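PDB 6YHH: beta-N-acetylglucosaminidase-like protein Glycoside hydrolase family 20 from Flavobacterium johnsoniae, which probably acts as a beta-N-acetylhexosaminidase of glycoside hydrolase family 20, releasing terminal N-acetylglucosamine from chitin-derived oligosaccharides during bacterial chitin use. Local coordinates for residues A[151-156]-A[187-192]; A[301-306]-A[357-362]; A[310-315]-A[379-384]. One frame throughout, in Å; residues are numbered along the deposited sequence.

Interaction 1: A[151-156]-A[187-192]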
loop_
_atom_site.group_PDB
_atom_site.type_symbol
_atom_site.label_atom_id
_atom_site.label_comp_id
_atom_site.label_asym_id
_atom_site.label_seq_id
_atom_site.Cartn_x
_atom_site.Cartn_y
_atom_site.Cartn_z
ATOM N N LEU A 151 -14.891 -10.643 -1.746
ATOM C CA LEU A 151 -13.601 -10.646 -0.972
ATOM C C LEU A 151 -13.735 -11.482 0.295
ATOM O O LEU A 151 -14.669 -11.255 1.096
ATOM C CB LEU A 151 -13.208 -9.232 -0.581
ATOM C CG LEU A 151 -11.891 -9.007 0.208
ATOM C CD1 LEU A 151 -11.267 -7.619 -0.116
ATOM C CD2 LEU A 151 -12.105 -9.132 1.695
ATOM N N ASP A 152 -12.924 -12.519 0.394
ATOM C CA ASP A 152 -12.848 -13.410 1.615
ATOM C C ASP A 152 -11.962 -12.745 2.628
ATOM O O ASP A 152 -10.719 -12.633 2.449
ATOM C CB ASP A 152 -12.315 -14.752 1.166
ATOM C CG ASP A 152 -12.052 -15.739 2.258
ATOM O OD1 ASP A 152 -12.254 -15.458 3.487
ATOM O OD2 ASP A 152 -11.561 -16.844 1.889
ATOM N N ALA A 153 -12.581 -12.203 3.682
ATOM C CA ALA A 153 -11.801 -11.565 4.731
ATOM C C ALA A 153 -11.492 -12.526 5.906
ATOM O O ALA A 153 -10.831 -12.152 6.879
ATOM C CB ALA A 153 -12.554 -10.347 5.250
ATOM N N SER A 154 -11.935 -13.784 5.800
ATOM C CA SER A 154 -11.745 -14.742 6.881
ATOM C C SER A 154 -10.389 -15.516 6.769
ATOM O O SER A 154 -9.654 -15.631 7.741
ATOM C CB SER A 154 -12.922 -15.751 6.924
ATOM O OG SER A 154 -12.704 -16.762 7.887
ATOM N N ARG A 155 -10.136 -16.110 5.603
ATOM C CA ARG A 155 -8.971 -16.970 5.492
ATOM C C ARG A 155 -7.677 -16.154 5.757
ATOM O O ARG A 155 -6.902 -16.463 6.627
ATOM C CB ARG A 155 -8.942 -17.651 4.131
ATOM C CG ARG A 155 -9.850 -18.885 4.045
ATOM C CD ARG A 155 -11.259 -18.686 4.534
ATOM N NE ARG A 155 -12.070 -19.920 4.372
ATOM C CZ ARG A 155 -12.579 -20.338 3.231
ATOM N NH1 ARG A 155 -12.481 -19.613 2.106
ATOM N NH2 ARG A 155 -13.117 -21.527 3.145
ATOM N N HIS A 156 -7.493 -15.088 5.021
ATOM C CA HIS A 156 -6.575 -14.008 5.328
ATOM C C HIS A 156 -7.336 -12.707 5.408
ATOM O O HIS A 156 -7.973 -12.289 4.476
ATOM C CB HIS A 156 -5.458 -13.789 4.285
ATOM C CG HIS A 156 -4.338 -14.784 4.376
ATOM N ND1 HIS A 156 -4.414 -16.031 3.801
ATOM C CD2 HIS A 156 -3.150 -14.742 5.024
ATOM C CE1 HIS A 156 -3.298 -16.698 4.052
ATOM N NE2 HIS A 156 -2.516 -15.945 4.781
ATOM N N GLY A 187 -11.899 -17.512 10.840
ATOM C CA GLY A 187 -12.063 -16.281 11.573
ATOM C C GLY A 187 -13.342 -15.545 11.270
ATOM O O GLY A 187 -13.859 -15.636 10.199
ATOM N N TRP A 188 -13.829 -14.861 12.311
ATOM C CA TRP A 188 -14.973 -13.962 12.318
ATOM C C TRP A 188 -14.516 -12.519 12.290
ATOM O O TRP A 188 -13.673 -12.128 13.147
ATOM C CB TRP A 188 -15.778 -14.187 13.651
ATOM C CG TRP A 188 -16.879 -13.249 13.835
ATOM C CD1 TRP A 188 -16.777 -11.995 14.282
ATOM C CD2 TRP A 188 -18.278 -13.454 13.563
ATOM N NE1 TRP A 188 -17.982 -11.383 14.263
ATOM C CE2 TRP A 188 -18.925 -12.257 13.835
ATOM C CE3 TRP A 188 -19.023 -14.530 13.085
ATOM C CZ2 TRP A 188 -20.315 -12.096 13.645
ATOM C CZ3 TRP A 188 -20.361 -14.393 12.917
ATOM C CH2 TRP A 188 -20.994 -13.174 13.164
ATOM N N ARG A 189 -14.987 -11.733 11.326
ATOM C CA ARG A 189 -14.442 -10.418 11.076
ATOM C C ARG A 189 -15.313 -9.180 11.335
ATOM O O ARG A 189 -14.918 -8.085 10.890
ATOM C CB ARG A 189 -13.992 -10.333 9.618
ATOM C CG ARG A 189 -12.987 -11.423 9.231
ATOM C CD ARG A 189 -11.745 -11.459 10.137
ATOM N NE ARG A 189 -10.785 -12.459 9.677
ATOM C CZ ARG A 189 -9.920 -13.089 10.476
ATOM N NH1 ARG A 189 -9.888 -12.848 11.784
ATOM N NH2 ARG A 189 -9.104 -13.971 10.005
ATOM N N ILE A 190 -16.430 -9.310 12.062
ATOM C CA ILE A 190 -17.361 -8.211 12.304
ATOM C C ILE A 190 -17.337 -7.817 13.786
ATOM O O ILE A 190 -17.666 -8.666 14.649
ATOM C CB ILE A 190 -18.798 -8.607 11.919
ATOM C CG1 ILE A 190 -18.855 -9.089 10.433
ATOM C CG2 ILE A 190 -19.693 -7.360 12.116
ATOM C CD1 ILE A 190 -20.090 -9.893 10.124
ATOM N N GLU A 191 -16.957 -6.604 14.126
ATOM C CA GLU A 191 -17.086 -6.206 15.459
ATOM C C GLU A 191 -18.551 -6.353 15.893
ATOM O O GLU A 191 -19.488 -5.756 15.322
ATOM C CB GLU A 191 -16.635 -4.765 15.678
ATOM C CG GLU A 191 -16.792 -4.250 17.126
ATOM C CD GLU A 191 -16.443 -2.770 17.180
ATOM O OE1 GLU A 191 -16.947 -1.951 16.439
ATOM O OE2 GLU A 191 -15.671 -2.459 18.053
ATOM N N THR A 192 -18.692 -7.075 16.995
ATOM C CA THR A 192 -20.005 -7.309 17.576
ATOM C C THR A 192 -19.895 -6.978 19.061
ATOM O O THR A 192 -19.326 -7.713 19.839
ATOM C CB THR A 192 -20.494 -8.809 17.386
ATOM O OG1 THR A 192 -19.440 -9.728 17.717
ATOM C CG2 THR A 192 -20.836 -9.091 15.972
#

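Interaction 2: A[301-306]-A[357-362]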
loop_
_atom_site.group_PDB
_atom_site.type_symbol
_atom_site.label_atom_id
_atom_site.label_comp_id
_atom_site.label_asym_id
_atom_site.label_seq_id
_atom_site.Cartn_x
_atom_site.Cartn_y
_atom_site.Cartn_z
ATOM N N GLU A 301 -27.878 -6.817 15.313
ATOM C CA GLU A 301 -26.679 -5.973 15.436
ATOM C C GLU A 301 -25.992 -5.632 14.108
ATOM O O GLU A 301 -25.557 -4.493 13.904
ATOM C CB GLU A 301 -25.738 -6.607 16.394
ATOM C CG GLU A 301 -24.640 -5.667 16.802
ATOM C CD GLU A 301 -23.681 -6.213 17.828
ATOM O OE1 GLU A 301 -23.573 -7.421 18.105
ATOM O OE2 GLU A 301 -22.953 -5.274 18.265
ATOM N N VAL A 302 -25.961 -6.602 13.215
ATOM C CA VAL A 302 -25.208 -6.500 11.991
ATOM C C VAL A 302 -25.989 -5.942 10.796
ATOM O O VAL A 302 -25.481 -5.131 10.021
ATOM C CB VAL A 302 -24.630 -7.861 11.626
ATOM C CG1 VAL A 302 -23.880 -7.748 10.278
ATOM C CG2 VAL A 302 -23.614 -8.362 12.622
ATOM N N CYS A 303 -27.262 -6.304 10.658
ATOM C CA CYS A 303 -28.026 -5.839 9.490
ATOM C C CYS A 303 -28.089 -4.304 9.380
ATOM O O CYS A 303 -28.040 -3.797 8.302
ATOM C CB CYS A 303 -29.419 -6.420 9.426
ATOM S SG CYS A 303 -29.470 -8.180 9.126
ATOM N N PRO A 304 -28.184 -3.564 10.512
ATOM C CA PRO A 304 -28.197 -2.121 10.441
ATOM C C PRO A 304 -26.949 -1.484 9.893
ATOM O O PRO A 304 -26.987 -0.325 9.451
ATOM C CB PRO A 304 -28.436 -1.681 11.916
ATOM C CG PRO A 304 -29.254 -2.796 12.406
ATOM C CD PRO A 304 -28.511 -4.002 11.888
ATOM N N LEU A 305 -25.851 -2.236 9.878
ATOM C CA LEU A 305 -24.578 -1.739 9.348
ATOM C C LEU A 305 -24.569 -1.707 7.825
ATOM O O LEU A 305 -23.794 -0.926 7.228
ATOM C CB LEU A 305 -23.417 -2.594 9.889
ATOM C CG LEU A 305 -23.311 -2.822 11.388
ATOM C CD1 LEU A 305 -22.088 -3.678 11.677
ATOM C CD2 LEU A 305 -23.200 -1.458 12.050
ATOM N N PHE A 306 -25.384 -2.541 7.211
ATOM C CA PHE A 306 -25.377 -2.740 5.773
ATOM C C PHE A 306 -26.743 -2.313 5.181
ATOM O O PHE A 306 -27.709 -3.066 5.240
ATOM C CB PHE A 306 -25.107 -4.200 5.501
ATOM C CG PHE A 306 -23.723 -4.634 5.862
ATOM C CD1 PHE A 306 -22.651 -4.262 5.032
ATOM C CD2 PHE A 306 -23.471 -5.342 7.014
ATOM C CE1 PHE A 306 -21.366 -4.677 5.384
ATOM C CE2 PHE A 306 -22.198 -5.697 7.374
ATOM C CZ PHE A 306 -21.153 -5.343 6.540
ATOM N N LYS A 357 -35.985 -10.409 6.954
ATOM C CA LYS A 357 -37.035 -9.530 6.413
ATOM C C LYS A 357 -37.422 -8.446 7.440
ATOM O O LYS A 357 -37.825 -7.329 7.087
ATOM C CB LYS A 357 -38.241 -10.350 6.061
ATOM C CG LYS A 357 -39.270 -9.567 5.209
ATOM C CD LYS A 357 -40.301 -10.402 4.547
ATOM C CE LYS A 357 -41.046 -9.556 3.537
ATOM N NZ LYS A 357 -42.031 -10.502 2.966
ATOM N N LYS A 358 -37.282 -8.753 8.711
ATOM C CA LYS A 358 -37.578 -7.824 9.790
ATOM C C LYS A 358 -36.647 -6.582 9.665
ATOM O O LYS A 358 -37.035 -5.456 10.009
ATOM C CB LYS A 358 -37.260 -8.472 11.108
ATOM C CG LYS A 358 -37.657 -7.667 12.318
ATOM C CD LYS A 358 -37.296 -8.388 13.611
ATOM C CE LYS A 358 -35.870 -8.151 13.991
ATOM N NZ LYS A 358 -35.467 -8.732 15.316
ATOM N N HIS A 359 -35.461 -6.790 9.087
ATOM C CA HIS A 359 -34.506 -5.676 8.826
ATOM C C HIS A 359 -34.603 -5.102 7.417
ATOM O O HIS A 359 -33.764 -4.261 7.050
ATOM C CB HIS A 359 -33.075 -6.153 9.154
ATOM C CG HIS A 359 -32.908 -6.549 10.596
ATOM N ND1 HIS A 359 -32.958 -5.622 11.601
ATOM C CD2 HIS A 359 -32.782 -7.747 11.198
ATOM C CE1 HIS A 359 -32.889 -6.240 12.771
ATOM N NE2 HIS A 359 -32.760 -7.529 12.559
ATOM N N GLY A 360 -35.544 -5.617 6.637
ATOM C CA GLY A 360 -35.773 -5.210 5.283
ATOM C C GLY A 360 -34.885 -5.860 4.250
ATOM O O GLY A 360 -34.643 -5.310 3.172
ATOM N N LYS A 361 -34.393 -7.049 4.600
ATOM C CA LYS A 361 -33.426 -7.739 3.704
ATOM C C LYS A 361 -33.963 -8.974 3.097
ATOM O O LYS A 361 -34.730 -9.752 3.713
ATOM C CB LYS A 361 -32.159 -8.114 4.481
ATOM C CG LYS A 361 -31.641 -7.027 5.394
ATOM C CD LYS A 361 -31.267 -5.762 4.581
ATOM C CE LYS A 361 -30.740 -4.666 5.470
ATOM N NZ LYS A 361 -30.597 -3.354 4.766
ATOM N N GLN A 362 -33.565 -9.143 1.861
ATOM C CA GLN A 362 -33.792 -10.354 1.127
ATOM C C GLN A 362 -32.631 -11.322 1.302
ATOM O O GLN A 362 -31.504 -10.898 1.489
ATOM C CB GLN A 362 -33.886 -10.043 -0.348
ATOM C CG GLN A 362 -35.163 -9.287 -0.725
ATOM C CD GLN A 362 -35.098 -8.578 -2.058
ATOM O OE1 GLN A 362 -35.079 -9.189 -3.145
ATOM N NE2 GLN A 362 -35.093 -7.246 -1.996
HETATM O O HOH W 1 -29.827 -1.874 7.223
#

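Interaction 3: A[310-315]-A[379-384]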
loop_
_atom_site.group_PDB
_atom_site.type_symbol
_atom_site.label_atom_id
_atom_site.label_comp_id
_atom_site.label_asym_id
_atom_site.label_seq_id
_atom_site.Cartn_x
_atom_site.Cartn_y
_atom_site.Cartn_z
ATOM N N TYR A 310 -29.796 -6.880 0.350
ATOM C CA TYR A 310 -29.495 -8.307 0.255
ATOM C C TYR A 310 -28.555 -8.718 1.391
ATOM O O TYR A 310 -27.576 -8.026 1.705
ATOM C CB TYR A 310 -28.843 -8.654 -1.094
ATOM C CG TYR A 310 -29.673 -8.094 -2.208
ATOM C CD1 TYR A 310 -30.777 -8.763 -2.596
ATOM C CD2 TYR A 310 -29.456 -6.851 -2.672
ATOM C CE1 TYR A 310 -31.622 -8.223 -3.561
ATOM C CE2 TYR A 310 -30.269 -6.276 -3.612
ATOM C CZ TYR A 310 -31.358 -6.995 -4.057
ATOM O OH TYR A 310 -32.230 -6.427 -5.004
ATOM N N PHE A 311 -28.849 -9.857 1.981
ATOM C CA PHE A 311 -28.034 -10.411 3.049
ATOM C C PHE A 311 -27.739 -11.866 2.709
ATOM O O PHE A 311 -28.666 -12.672 2.540
ATOM C CB PHE A 311 -28.656 -10.268 4.473
ATOM C CG PHE A 311 -27.653 -10.397 5.546
ATOM C CD1 PHE A 311 -27.064 -11.627 5.853
ATOM C CD2 PHE A 311 -27.254 -9.246 6.208
ATOM C CE1 PHE A 311 -26.066 -11.662 6.882
ATOM C CE2 PHE A 311 -26.247 -9.281 7.183
ATOM C CZ PHE A 311 -25.627 -10.472 7.472
ATOM N N HIS A 312 -26.455 -12.201 2.594
ATOM C CA HIS A 312 -25.993 -13.548 2.221
ATOM C C HIS A 312 -25.790 -14.345 3.501
ATOM O O HIS A 312 -24.999 -13.983 4.351
ATOM C CB HIS A 312 -24.739 -13.394 1.344
ATOM C CG HIS A 312 -24.427 -14.531 0.423
ATOM N ND1 HIS A 312 -24.290 -15.859 0.813
ATOM C CD2 HIS A 312 -24.074 -14.492 -0.888
ATOM C CE1 HIS A 312 -23.906 -16.571 -0.230
ATOM N NE2 HIS A 312 -23.784 -15.766 -1.271
ATOM N N ILE A 313 -26.439 -15.515 3.607
ATOM C CA ILE A 313 -26.309 -16.404 4.742
ATOM C C ILE A 313 -25.462 -17.601 4.420
ATOM O O ILE A 313 -25.369 -18.575 5.121
ATOM C CB ILE A 313 -27.698 -16.777 5.345
ATOM C CG1 ILE A 313 -28.655 -17.378 4.298
ATOM C CG2 ILE A 313 -28.306 -15.559 6.050
ATOM C CD1 ILE A 313 -28.242 -18.599 3.614
ATOM N N GLY A 314 -24.775 -17.549 3.268
ATOM C CA GLY A 314 -23.900 -18.667 2.957
ATOM C C GLY A 314 -24.577 -19.989 2.653
ATOM O O GLY A 314 -25.403 -20.071 1.724
ATOM N N GLY A 315 -24.209 -21.062 3.357
ATOM C CA GLY A 315 -24.858 -22.342 3.220
ATOM C C GLY A 315 -24.102 -23.376 2.406
ATOM O O GLY A 315 -24.672 -24.397 2.085
ATOM N N ILE A 379 -32.322 -15.418 -3.261
ATOM C CA ILE A 379 -31.364 -15.437 -4.374
ATOM C C ILE A 379 -30.404 -16.605 -4.266
ATOM O O ILE A 379 -29.828 -16.857 -3.169
ATOM C CB ILE A 379 -30.618 -14.127 -4.411
ATOM C CG1 ILE A 379 -31.640 -13.028 -4.562
ATOM C CG2 ILE A 379 -29.641 -14.098 -5.566
ATOM C CD1 ILE A 379 -31.113 -11.678 -4.485
ATOM N N VAL A 380 -30.243 -17.362 -5.365
ATOM C CA VAL A 380 -29.451 -18.585 -5.370
ATOM C C VAL A 380 -28.088 -18.229 -5.965
ATOM O O VAL A 380 -28.047 -17.672 -7.070
ATOM C CB VAL A 380 -30.136 -19.699 -6.185
ATOM C CG1 VAL A 380 -29.225 -20.940 -6.404
ATOM C CG2 VAL A 380 -31.351 -20.134 -5.425
ATOM N N HIS A 381 -27.005 -18.580 -5.264
ATOM C CA HIS A 381 -25.672 -18.268 -5.726
ATOM C C HIS A 381 -25.052 -19.555 -6.280
ATOM O O HIS A 381 -24.657 -20.447 -5.542
ATOM C CB HIS A 381 -24.881 -17.649 -4.564
ATOM C CG HIS A 381 -23.693 -16.875 -4.998
ATOM N ND1 HIS A 381 -23.027 -16.056 -4.127
ATOM C CD2 HIS A 381 -23.036 -16.793 -6.194
ATOM C CE1 HIS A 381 -22.022 -15.471 -4.753
ATOM N NE2 HIS A 381 -21.976 -15.916 -6.001
ATOM N N SER A 382 -25.004 -19.640 -7.618
ATOM C CA SER A 382 -24.530 -20.796 -8.321
ATOM C C SER A 382 -23.004 -20.818 -8.399
ATOM O O SER A 382 -22.400 -19.961 -9.060
ATOM C CB SER A 382 -25.117 -20.785 -9.749
ATOM O OG SER A 382 -24.661 -21.892 -10.520
ATOM N N TRP A 383 -22.407 -21.853 -7.815
ATOM C CA TRP A 383 -20.954 -21.967 -7.684
ATOM C C TRP A 383 -20.325 -23.305 -8.033
ATOM O O TRP A 383 -19.084 -23.333 -8.388
ATOM C CB TRP A 383 -20.525 -21.566 -6.286
ATOM C CG TRP A 383 -20.749 -22.607 -5.236
ATOM C CD1 TRP A 383 -21.850 -22.764 -4.497
ATOM C CD2 TRP A 383 -19.788 -23.562 -4.733
ATOM N NE1 TRP A 383 -21.696 -23.774 -3.564
ATOM C CE2 TRP A 383 -20.430 -24.281 -3.676
ATOM C CE3 TRP A 383 -18.477 -23.911 -5.084
ATOM C CZ2 TRP A 383 -19.794 -25.305 -2.985
ATOM C CZ3 TRP A 383 -17.841 -24.897 -4.363
ATOM C CH2 TRP A 383 -18.519 -25.622 -3.360
ATOM N N ARG A 384 -21.115 -24.376 -8.055
ATOM C CA ARG A 384 -20.576 -25.714 -8.306
ATOM C C ARG A 384 -20.535 -26.061 -9.759
ATOM O O ARG A 384 -21.406 -25.681 -10.535
ATOM C CB ARG A 384 -21.352 -26.713 -7.459
ATOM C CG ARG A 384 -21.253 -26.421 -5.982
ATOM C CD ARG A 384 -22.137 -27.300 -5.166
ATOM N NE ARG A 384 -21.681 -28.623 -5.285
ATOM C CZ ARG A 384 -22.537 -29.621 -5.226
ATOM N NH1 ARG A 384 -23.856 -29.347 -5.097
ATOM N NH2 ARG A 384 -22.079 -30.860 -5.319
#

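Interaction 1: A[151-156]-A[187-192]
Ser154 and Gly187 bring the two backbones closest, with their CA atoms 4.9 Å apart, where the chain leaving strand 146-152 passes the short strand 187-188. No backbone-to-backbone hydrogen bond joins the two segments. Side chains make the link, and they work in both directions.

Arg189 reaches across to the turn. Its NE donates to Ala153 O at 2.8 Å, and its NH2 donates to Ser154 O at 2.9 Å. One edge of the guanidinium therefore holds two successive carbonyls. The first carbonyl oxygen lies in the guanidinium plane, while the second is tilted 25° from it. The bend at chi2 (-55°) folds the arginine chain back, and its guanidinium lies with one face over Gly187 CA. CG of Arg189 also packs on the methyl of Ala153. The third nitrogen, NH1, bonds to Leu206 O, which helps to fix the rotation of the group.

Ser154 returns the link. Its OG lies anti to its own backbone N (chi1 175°) and donates to Gly187 O at 2.8 Å, in the carbonyl plane and on a lone pair.

The turn is also braced from within. Asp152 OD1 accepts from Ser154 N at 2.9 Å, an Asx turn, and from Arg155 N at 3.1 Å. Both donors come from the same face of the carboxylate. Its other oxygen, OD2, forms a salt bridge with Arg155 NH1. A tris molecule, probably from the crystallisation liquor, bonds to Arg155 NH2.

The four touching residues are buried. The side chain of Ser154 is about 12 Å from that of Glu317, the predicted proton donor. The arrangement belongs to the C-terminal end of a TIM-barrel strand, where the loops surrounding the active site of family 20 begin.

Interaction 2: A[301-306]-A[357-362]
Cys303, His359 and Lys361 make most of this contact, between the end of helix 289-302 with its following 3-10 turn and the end of helix 341-358. Cys303 and His359 point toward each other. Their CB atoms meet at 3.7 Å, so the side chains touch from their bases outward. Cys303 SG reaches the His359 ring obliquely, 4.5 Å from its centroid and 43° off the ring normal. The nearest ring atom to SG is CD2, at 3.9 Å. The polar end of the ring is held by Asp300, whose OD1 is hydrogen-bonded to His359 NE2. Asp300 OD1 also pairs with Lys358 NZ in a salt bridge, so one residue of helix 289-302 holds two neighbouring side chains, Lys358 and His359.

Gly360, with positive phi, ends the helix in a Schellman motif, and Lys361 follows it. CG of Lys361 stands anti to the carbonyl carbon (chi1 -44°), and the bend at chi2 sends the rest of the chain, extended, across to Phe306. NZ donates to Phe306 O at 2.9 Å, in the carbonyl plane. Phe306 takes part through this carbonyl, while its ring leads away to helix 210-222 and strand 226-230. NZ also gives a hydrogen to Gly308 O. A water completes the grip: it accepts from Lys361 NZ at 3.0 Å and donates to Cys303 O at 2.8 Å.

One ammonium group thus serves two carbonyls and a water, all near the turn that leads from the helix into strand 310-312. The chemistry is mixed. A small sulfur-aromatic and aliphatic patch lies beside a lysine that satisfies backbone oxygens past the helix end. The ammonium charge is probably stabilised by the carbonyl dipoles of Phe306 and Gly308 and by the water.

Interaction 3: A[310-315]-A[379-384]
His312 NE2 and His381 ND1 are joined by a 3.0 Å hydrogen bond that is close to straight, at 164°. Each nitrogen lies near the plane of the other ring, so the imidazoles meet rim to rim and neither lies over the other's face. Their planes are turned 59° apart, and the side chains cross at about a right angle. The centroids are 5.2 Å apart. With chi1 at -156°, the His312 ring swings beside the carbonyl carbon and across to the other strand, although its CB does not point straight at it.

The second nitrogen of each ring is also held. His312 ND1 accepts from Gly314 N at 3.0 Å, with the donor in the ring plane. This bond pins the ring to the turn that follows its own strand. His381 NE2 bonds to Ser409 OG beyond the next strand, 406-408. The polar chain thus runs from Gly314 through both histidines to Ser409. Flat neighbours steady the rings as well: His179 stacks on His312, and Trp366 stacks on His381.

The other end of the contact is apolar. Ile379 CD1 meets Tyr310 CD1 at 3.5 Å and Tyr310 CE1 at 3.6 Å, touching the ring obliquely. These two side chains also cross at about a right angle, and each points toward the other segment.

Strand 362-366 pairs with both strands, in parallel, so this contact spans the strand between them; the nearest CA atoms, of Tyr310 and Ile379, are 8.7 Å apart. The side chains meet in the interior of the catalytic TIM barrel. The chemistry implies a buried polar link within the barrel core: with both nitrogens of each imidazole bonded, the two rings are satisfied and their rotations fixed.

Overall arrangement
All three interactions belong to the catalytic TIM barrel. Interactions 1 and 3 are buried and reach the same sheet, but they do not touch; their nearest atoms are about 6 Å apart. Interaction 2 is only partly buried and lies among the helix ends, away from the annotated site. It touches both others: Ile190 packs on Val302, and Cys303 on Phe311. Helix 289-302 leads into strand 310-312, which ties interactions 2 and 3 along the chain. Their chemistry follows their place. Interaction 1 joins the turn after strand 146-152 to strand 187-188 and the residues after it, through bonds to carbonyls. Interaction 2 combines cysteine-histidine packing with a lysine and a water that meet backbone carbonyls. Interaction 3 pairs imidazoles in the core.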